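Local coordinates for protein thioredoxin reductase (Streptococcus pyogenes, PDB 5UWY) that probably uses NADPH and a bound FAD to reduce thioredoxin, passing electrons through a redox-active cysteine pair, at residues Ser26-Ala31 against Gln297-Tyr302. Sequence-based numbering, arbitrary orientation.
Sequences SNLSVA and QGVYHY
Leu28 meets the C-terminal helix through a single methyl group: its CD1 lies 3.7 Å from CG1 of Val299 and 4.3 Å from CB of Tyr300, touching two successive residues of one helical turn. The leucine and valine side chains run past each other in opposite directions, meeting only through their end methyls. With CG1 anti to the backbone N (chi1 165°), Val299 extends this branch to the leucine. OG of Ser26 comes within 3.5 Å of OE1 of Gln297, an approach that is not a hydrogen bond; the serine hydroxyl is bonded instead to the carbonyl oxygen of Tyr22, in the last turn of helix 14-25. Gln297 starts out away from the turn, and a bend at chi2 (52°) brings its amide back toward Ser26. The contact is small, burying 174 Å² over both sides, and illustrates how a helix-to-strand turn can rest on a helix far along the chain. Ser26 directly follows helix 14-25, and the chain then enters strand 30-34, which pairs with strand 5-10 in the parallel sheet of the FAD-binding Rossmann-type domain. Val299 also packs on strands 5-10 and 105-108, while Tyr300 meets Tyr161 of the second subunit edge-to-face, placing helix 285-304 between sheet and dimer partner.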
loop_
_atom_site.group_PDB
_atom_site.type_symbol
_atom_site.label_atom_id
_atom_site.label_comp_id
_atom_site.label_asym_id
_atom_site.label_seq_id
_atom_site.Cartn_x
_atom_site.Cartn_y
_atom_site.Cartn_z
ATOM N N SER A 26 -5.553 -12.577 11.494
ATOM C CA SER A 26 -5.776 -13.932 11.007
ATOM C C SER A 26 -5.580 -14.988 12.089
ATOM O O SER A 26 -5.476 -16.175 11.757
ATOM C CB SER A 26 -4.852 -14.226 9.821
ATOM O OG SER A 26 -4.715 -13.088 8.987
ATOM N N ASN A 27 -5.517 -14.579 13.359
ATOM C CA ASN A 27 -5.426 -15.492 14.502
ATOM C C ASN A 27 -4.111 -16.273 14.480
ATOM O O ASN A 27 -4.084 -17.507 14.495
ATOM C CB ASN A 27 -6.628 -16.442 14.546
ATOM C CG ASN A 27 -7.186 -16.612 15.940
ATOM O OD1 ASN A 27 -7.502 -15.635 16.619
ATOM N ND2 ASN A 27 -7.306 -17.861 16.382
ATOM N N LEU A 28 -3.010 -15.526 14.454
ATOM C CA LEU A 28 -1.674 -16.101 14.501
ATOM C C LEU A 28 -0.873 -15.443 15.616
ATOM O O LEU A 28 -1.114 -14.287 15.981
ATOM C CB LEU A 28 -0.939 -15.938 13.161
ATOM C CG LEU A 28 -1.620 -16.520 11.920
ATOM C CD1 LEU A 28 -0.805 -16.215 10.673
ATOM C CD2 LEU A 28 -1.838 -18.016 12.073
ATOM N N SER A 29 0.081 -16.197 16.159
ATOM C CA SER A 29 0.974 -15.684 17.195
ATOM C C SER A 29 1.945 -14.690 16.571
ATOM O O SER A 29 2.787 -15.064 15.748
ATOM C CB SER A 29 1.720 -16.835 17.862
ATOM O OG SER A 29 0.865 -17.952 18.036
ATOM N N VAL A 30 1.832 -13.422 16.955
ATOM C CA VAL A 30 2.597 -12.344 16.342
ATOM C C VAL A 30 3.314 -11.559 17.429
ATOM O O VAL A 30 2.698 -11.153 18.425
ATOM C CB VAL A 30 1.700 -11.406 15.515
ATOM C CG1 VAL A 30 2.523 -10.261 14.949
ATOM C CG2 VAL A 30 1.003 -12.179 14.410
ATOM N N ALA A 31 4.609 -11.331 17.234
ATOM C CA ALA A 31 5.325 -10.422 18.115
ATOM C C ALA A 31 6.224 -9.523 17.285
ATOM O O ALA A 31 6.804 -9.962 16.289
ATOM C CB ALA A 31 6.143 -11.178 19.165
ATOM N N GLN A 297 -0.582 -11.190 5.285
ATOM C CA GLN A 297 -1.536 -12.174 4.790
ATOM C C GLN A 297 -0.842 -13.389 4.183
ATOM O O GLN A 297 -1.413 -14.485 4.178
ATOM C CB GLN A 297 -2.481 -11.529 3.774
ATOM C CG GLN A 297 -3.730 -12.346 3.490
ATOM C CD GLN A 297 -4.471 -12.737 4.755
ATOM O OE1 GLN A 297 -4.579 -11.951 5.696
ATOM N NE2 GLN A 297 -4.984 -13.962 4.781
ATOM N N GLY A 298 0.385 -13.224 3.682
ATOM C CA GLY A 298 1.100 -14.355 3.114
ATOM C C GLY A 298 1.618 -15.324 4.156
ATOM O O GLY A 298 1.831 -16.507 3.861
ATOM N N VAL A 299 1.836 -14.842 5.383
ATOM C CA VAL A 299 2.255 -15.730 6.467
ATOM C C VAL A 299 1.274 -16.885 6.623
ATOM O O VAL A 299 1.675 -18.051 6.739
ATOM C CB VAL A 299 2.409 -14.942 7.778
ATOM C CG1 VAL A 299 2.479 -15.899 8.950
ATOM C CG2 VAL A 299 3.652 -14.084 7.727
ATOM N N TYR A 300 -0.029 -16.582 6.613
ATOM C CA TYR A 300 -1.022 -17.640 6.772
ATOM C C TYR A 300 -0.912 -18.679 5.667
ATOM O O TYR A 300 -1.011 -19.882 5.928
ATOM C CB TYR A 300 -2.437 -17.068 6.799
ATOM C CG TYR A 300 -3.480 -18.153 6.637
ATOM C CD1 TYR A 300 -3.771 -19.019 7.685
ATOM C CD2 TYR A 300 -4.145 -18.340 5.430
ATOM C CE1 TYR A 300 -4.704 -20.025 7.545
ATOM C CE2 TYR A 300 -5.080 -19.347 5.280
ATOM C CZ TYR A 300 -5.357 -20.186 6.342
ATOM O OH TYR A 300 -6.286 -21.191 6.206
ATOM N N HIS A 301 -0.727 -18.238 4.421
ATOM C CA HIS A 301 -0.627 -19.182 3.310
ATOM C C HIS A 301 0.596 -20.079 3.466
ATOM O O HIS A 301 0.504 -21.309 3.329
ATOM C CB HIS A 301 -0.581 -18.422 1.982
ATOM C CG HIS A 301 -0.805 -19.286 0.780
ATOM N ND1 HIS A 301 0.097 -19.364 -0.260
ATOM C CD2 HIS A 301 -1.830 -20.108 0.451
ATOM C CE1 HIS A 301 -0.363 -20.196 -1.177
ATOM N NE2 HIS A 301 -1.530 -20.661 -0.770
ATOM N N TYR A 302 1.751 -19.476 3.767
ATOM C CA TYR A 302 2.962 -20.265 3.974
ATOM C C TYR A 302 2.775 -21.284 5.094
ATOM O O TYR A 302 3.207 -22.436 4.971
ATOM C CB TYR A 302 4.148 -19.345 4.273
ATOM C CG TYR A 302 5.450 -20.080 4.523
ATOM C CD1 TYR A 302 6.235 -20.521 3.464
ATOM C CD2 TYR A 302 5.893 -20.332 5.816
ATOM C CE1 TYR A 302 7.424 -21.194 3.686
ATOM C CE2 TYR A 302 7.079 -21.005 6.048
ATOM C CZ TYR A 302 7.842 -21.433 4.980
ATOM O OH TYR A 302 9.024 -22.103 5.205
#